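Long-range contacts in carboxylesterase SOBER1 (Arabidopsis thaliana, PDB 6AVV), which hydrolyses carboxylic esters with a preference for short acyl chains, shows phospholipase A2 activity and suppresses the hypersensitive response to the bacterial effector AvrBsT: residues T114-L119 with W134-S139; A4-L9 with N101-G106. All blocks are in the same frame, centred on the assembly; numbering follows the deposited sequence.

Interaction 1. Residues T114-L119 with W134-S139; sequences TLASVL and WVPFTS
Phe137 points its ring at Ala116 on helix 109-119, whose methyl meets it obliquely, and the contact is apolar throughout. From CB the side chain heads toward the helix, and on the ring side facing it CD2 is the first atom to come near, 4.2 Å from Ala116 CB. CE2 comes closest, 3.3 Å from Ala116 CB, and CZ at the tip lies 3.7 Å from Ala116 CA. Leu119 CD1 stands at the ring edge, close to its plane, 4.4 Å from Phe137 CZ. The first torsion of Phe137, 30°, falls well short of a staggered value, which together with the short CE2 approach suggests a tight fit. The single methyl of Ala116 suits this place, because it lets the phenyl ring come right up to the helix backbone; the same CB also meets Pro136 CG at 4.0 Å. Pro136 CG also lies over one face of the Phe137 ring, offset toward the rim. Just before Ala116 in the helix, Leu115 reaches with CD1 to Val135 CB and to Pro136 CD, each 4.2 Å away. Helix 109-119 is the connection of the beta-alpha-beta crossover between strands 102-107 and 127-131, and here it meets the loop beyond the second strand, as fits the alpha/beta hydrolase fold.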
# COMPACT_ATOMS: atom_id res chain seq x y z
N THR A 114 -0.58 1.01 2.83
CA THR A 114 -0.48 -0.42 2.58
C THR A 114 0.70 -1.00 3.33
O THR A 114 0.57 -2.00 4.04
CB THR A 114 -0.33 -0.69 1.08
OG1 THR A 114 -1.58 -0.48 0.43
CG2 THR A 114 0.08 -2.13 0.85
N LEU A 115 1.87 -0.37 3.17
CA LEU A 115 3.08 -0.85 3.84
C LEU A 115 2.87 -0.91 5.34
O LEU A 115 3.12 -1.95 5.98
CB LEU A 115 4.22 0.09 3.48
CG LEU A 115 5.67 -0.31 3.26
CD1 LEU A 115 6.57 0.47 4.22
CD2 LEU A 115 5.90 -1.80 3.29
N ALA A 116 2.40 0.19 5.93
CA ALA A 116 2.21 0.24 7.38
C ALA A 116 1.20 -0.80 7.84
O ALA A 116 1.39 -1.46 8.87
CB ALA A 116 1.76 1.64 7.80
N SER A 117 0.11 -0.96 7.09
CA SER A 117 -0.95 -1.86 7.50
C SER A 117 -0.50 -3.31 7.48
O SER A 117 -0.82 -4.08 8.39
CB SER A 117 -2.16 -1.67 6.60
OG SER A 117 -2.70 -0.38 6.79
N VAL A 118 0.23 -3.70 6.44
CA VAL A 118 0.66 -5.09 6.32
C VAL A 118 1.67 -5.42 7.41
O VAL A 118 1.59 -6.47 8.06
CB VAL A 118 1.24 -5.35 4.93
CG1 VAL A 118 2.03 -6.65 4.92
CG2 VAL A 118 0.12 -5.38 3.90
N LEU A 119 2.65 -4.54 7.63
CA LEU A 119 3.75 -4.84 8.54
C LEU A 119 3.32 -4.84 10.00
O LEU A 119 4.04 -5.37 10.84
CB LEU A 119 4.88 -3.84 8.34
CG LEU A 119 5.51 -3.89 6.95
CD1 LEU A 119 6.57 -2.81 6.83
CD2 LEU A 119 6.08 -5.27 6.66
N TRP A 134 5.80 5.44 0.03
CA TRP A 134 6.97 5.79 0.82
C TRP A 134 6.83 5.11 2.16
O TRP A 134 5.75 4.62 2.50
CB TRP A 134 7.11 7.31 0.98
CG TRP A 134 5.95 8.03 1.69
CD1 TRP A 134 5.86 8.29 3.02
CD2 TRP A 134 4.78 8.60 1.09
NE1 TRP A 134 4.70 8.99 3.30
CE2 TRP A 134 4.03 9.20 2.13
CE3 TRP A 134 4.30 8.68 -0.22
CZ2 TRP A 134 2.81 9.85 1.90
CZ3 TRP A 134 3.10 9.33 -0.45
CH2 TRP A 134 2.37 9.92 0.60
N VAL A 135 7.90 5.05 2.94
CA VAL A 135 7.83 4.43 4.26
C VAL A 135 7.37 5.50 5.25
O VAL A 135 8.01 6.57 5.33
CB VAL A 135 9.14 3.74 4.68
CG1 VAL A 135 10.24 3.95 3.66
CG2 VAL A 135 9.55 4.02 6.11
N PRO A 136 6.21 5.31 5.91
CA PRO A 136 5.58 6.41 6.65
C PRO A 136 5.86 6.41 8.14
O PRO A 136 5.16 7.09 8.90
CB PRO A 136 4.09 6.17 6.38
CG PRO A 136 4.00 4.68 6.37
CD PRO A 136 5.28 4.18 5.73
N PHE A 137 6.88 5.66 8.56
CA PHE A 137 7.34 5.67 9.95
C PHE A 137 8.86 5.48 9.96
O PHE A 137 9.47 5.20 8.94
CB PHE A 137 6.66 4.59 10.81
CG PHE A 137 6.26 3.34 10.07
CD1 PHE A 137 7.21 2.54 9.46
CD2 PHE A 137 4.95 2.87 10.16
CE1 PHE A 137 6.84 1.37 8.81
CE2 PHE A 137 4.58 1.69 9.54
CZ PHE A 137 5.52 0.93 8.87
N THR A 138 9.46 5.66 11.14
CA THR A 138 10.90 5.45 11.27
C THR A 138 11.20 4.03 11.72
O THR A 138 10.30 3.25 12.02
CB THR A 138 11.52 6.45 12.25
OG1 THR A 138 11.05 6.17 13.58
CG2 THR A 138 11.15 7.87 11.87
N SER A 139 12.49 3.70 11.79
CA SER A 139 12.92 2.36 12.15
C SER A 139 12.52 1.98 13.58
O SER A 139 12.54 0.80 13.92
CB SER A 139 14.44 2.21 11.98
OG SER A 139 15.14 3.16 12.77

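Interaction 2. Residues A4-L9 with N101-G106; sequences ARTFIL and NVFICG
The Phe7 ring meets strand 102-107 at its edge, where Val102 CG1 lies near the ring plane, 4.1 Å from CD2; Leu39 and Glu92 touch this side chain from elsewhere. At the edge of the Phe103 ring, also near its plane, sits the carbonyl oxygen Phe7 O, 4.0 Å from CD1, while Thr6 CG2 approaches obliquely, 4.1 Å from CE1. Arg211 and Leu212 of helix 198-212 also pack against Phe103. The Asn101 amide lies alongside Ala4 and Arg5, with ND2 near Ala4 CB: a water accepts from ND2 at 2.7 Å and donates to Arg5 O at 2.9 Å. A polar side chain suits this wetter end of the pair, and Arg5 turns its charged end to Glu92. Beyond this end, residues 7-9 and 102-106 run as neighbouring parallel strands of the alpha/beta hydrolase sheet, and strand 102-107 leads on to Ser108, the probable nucleophile. Phe7 N donates to Asn101 O, 3.0 Å and nearly straight at 173°. Phe103 N then gives to Phe7 O, Leu9 N to Phe103 O, and finally Cys105 N to Leu9 O at 2.8 Å. Phe7, Leu9, Val102 and Ile104 share the face toward helix 75-94, which favours bulky apolar groups. On the other face, chi1 of -57° sets Ile8 CG2 anti to the backbone N, and this branch meets Cys105 SG at 4.1 Å.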
# COMPACT_ATOMS: atom_id res chain seq x y z
N ALA A 4 -10.84 -20.83 -4.09
CA ALA A 4 -10.85 -20.21 -2.77
C ALA A 4 -11.06 -18.71 -2.90
O ALA A 4 -10.67 -18.10 -3.89
CB ALA A 4 -9.56 -20.51 -2.02
N ARG A 5 -11.68 -18.12 -1.88
CA ARG A 5 -12.01 -16.70 -1.90
C ARG A 5 -10.74 -15.86 -1.79
O ARG A 5 -9.92 -16.07 -0.90
CB ARG A 5 -12.96 -16.37 -0.75
CG ARG A 5 -13.36 -14.92 -0.70
CD ARG A 5 -14.37 -14.66 0.39
NE ARG A 5 -14.68 -13.24 0.51
CZ ARG A 5 -15.67 -12.63 -0.13
NH1 ARG A 5 -16.46 -13.33 -0.95
NH2 ARG A 5 -15.88 -11.33 0.04
N THR A 6 -10.60 -14.91 -2.71
CA THR A 6 -9.50 -13.95 -2.69
C THR A 6 -10.08 -12.57 -2.42
O THR A 6 -11.13 -12.23 -2.94
CB THR A 6 -8.74 -13.95 -4.03
OG1 THR A 6 -8.23 -15.26 -4.28
CG2 THR A 6 -7.59 -12.96 -4.00
N PHE A 7 -9.39 -11.80 -1.59
CA PHE A 7 -9.84 -10.47 -1.21
C PHE A 7 -8.74 -9.47 -1.49
O PHE A 7 -7.60 -9.68 -1.06
CB PHE A 7 -10.21 -10.43 0.27
CG PHE A 7 -10.65 -9.08 0.75
CD1 PHE A 7 -11.91 -8.60 0.44
CD2 PHE A 7 -9.81 -8.30 1.54
CE1 PHE A 7 -12.31 -7.36 0.89
CE2 PHE A 7 -10.23 -7.07 1.99
CZ PHE A 7 -11.48 -6.60 1.67
N ILE A 8 -9.06 -8.41 -2.22
CA ILE A 8 -8.10 -7.38 -2.58
C ILE A 8 -8.62 -6.05 -2.07
O ILE A 8 -9.69 -5.59 -2.50
CB ILE A 8 -7.85 -7.33 -4.09
CG1 ILE A 8 -7.39 -8.70 -4.60
CG2 ILE A 8 -6.80 -6.29 -4.41
CD1 ILE A 8 -7.19 -8.75 -6.08
N LEU A 9 -7.89 -5.45 -1.14
CA LEU A 9 -8.20 -4.13 -0.61
C LEU A 9 -7.32 -3.13 -1.33
O LEU A 9 -6.10 -3.27 -1.32
CB LEU A 9 -7.94 -4.07 0.89
CG LEU A 9 -8.25 -2.76 1.62
CD1 LEU A 9 -9.74 -2.50 1.52
CD2 LEU A 9 -7.78 -2.81 3.06
N ASN A 101 -4.97 -15.31 1.47
CA ASN A 101 -5.71 -14.92 0.28
C ASN A 101 -6.10 -13.46 0.32
O ASN A 101 -6.91 -13.01 -0.50
CB ASN A 101 -6.95 -15.81 0.12
CG ASN A 101 -6.59 -17.27 -0.10
OD1 ASN A 101 -5.49 -17.59 -0.53
ND2 ASN A 101 -7.53 -18.16 0.21
N VAL A 102 -5.57 -12.70 1.28
CA VAL A 102 -5.84 -11.27 1.42
C VAL A 102 -4.65 -10.49 0.86
O VAL A 102 -3.50 -10.74 1.23
CB VAL A 102 -6.08 -10.90 2.89
CG1 VAL A 102 -6.15 -9.38 3.06
CG2 VAL A 102 -7.34 -11.57 3.41
N PHE A 103 -4.94 -9.54 -0.01
CA PHE A 103 -3.92 -8.69 -0.60
C PHE A 103 -4.32 -7.25 -0.39
O PHE A 103 -5.48 -6.88 -0.56
CB PHE A 103 -3.74 -8.97 -2.08
CG PHE A 103 -3.28 -10.36 -2.37
CD1 PHE A 103 -4.20 -11.40 -2.42
CD2 PHE A 103 -1.93 -10.62 -2.53
CE1 PHE A 103 -3.77 -12.70 -2.66
CE2 PHE A 103 -1.50 -11.93 -2.77
CZ PHE A 103 -2.43 -12.96 -2.84
N ILE A 104 -3.35 -6.43 0.01
CA ILE A 104 -3.53 -5.00 0.22
C ILE A 104 -2.68 -4.28 -0.82
O ILE A 104 -1.47 -4.56 -0.92
CB ILE A 104 -3.13 -4.57 1.64
CG1 ILE A 104 -3.55 -5.63 2.67
CG2 ILE A 104 -3.68 -3.19 1.98
CD1 ILE A 104 -5.02 -5.90 2.66
N CYS A 105 -3.28 -3.37 -1.57
CA CYS A 105 -2.58 -2.59 -2.58
C CYS A 105 -2.92 -1.12 -2.39
O CYS A 105 -3.99 -0.79 -1.90
CB CYS A 105 -2.97 -2.97 -4.00
SG CYS A 105 -3.06 -4.73 -4.30
N GLY A 106 -2.02 -0.25 -2.82
CA GLY A 106 -2.37 1.16 -2.78
C GLY A 106 -1.38 2.01 -3.53
O GLY A 106 -0.21 1.65 -3.68
O HOH W 1 -9.93 -17.80 1.37

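Overall arrangement
Both contacts are largely buried, yet they use different chemistry. Interaction 2 joins two strands within the parallel sheet, so backbone hydrogen bonds set its register and side chains fill in above and below; its start reaches the surface and takes in a water. Interaction 1 joins a helix to an irregular loop without any hydrogen bond between them, relying on apolar side chains alone. Helix 75-94 packs on both. The two are consecutive in the chain, since strand 102-107 runs into helix 109-119 through the turn that carries Ser108. They also touch: Val118 CG2 packs on Ile104 CG1, and Thr114 lies against the backbone from Ile104 to Gly106, seating the helix on the strand.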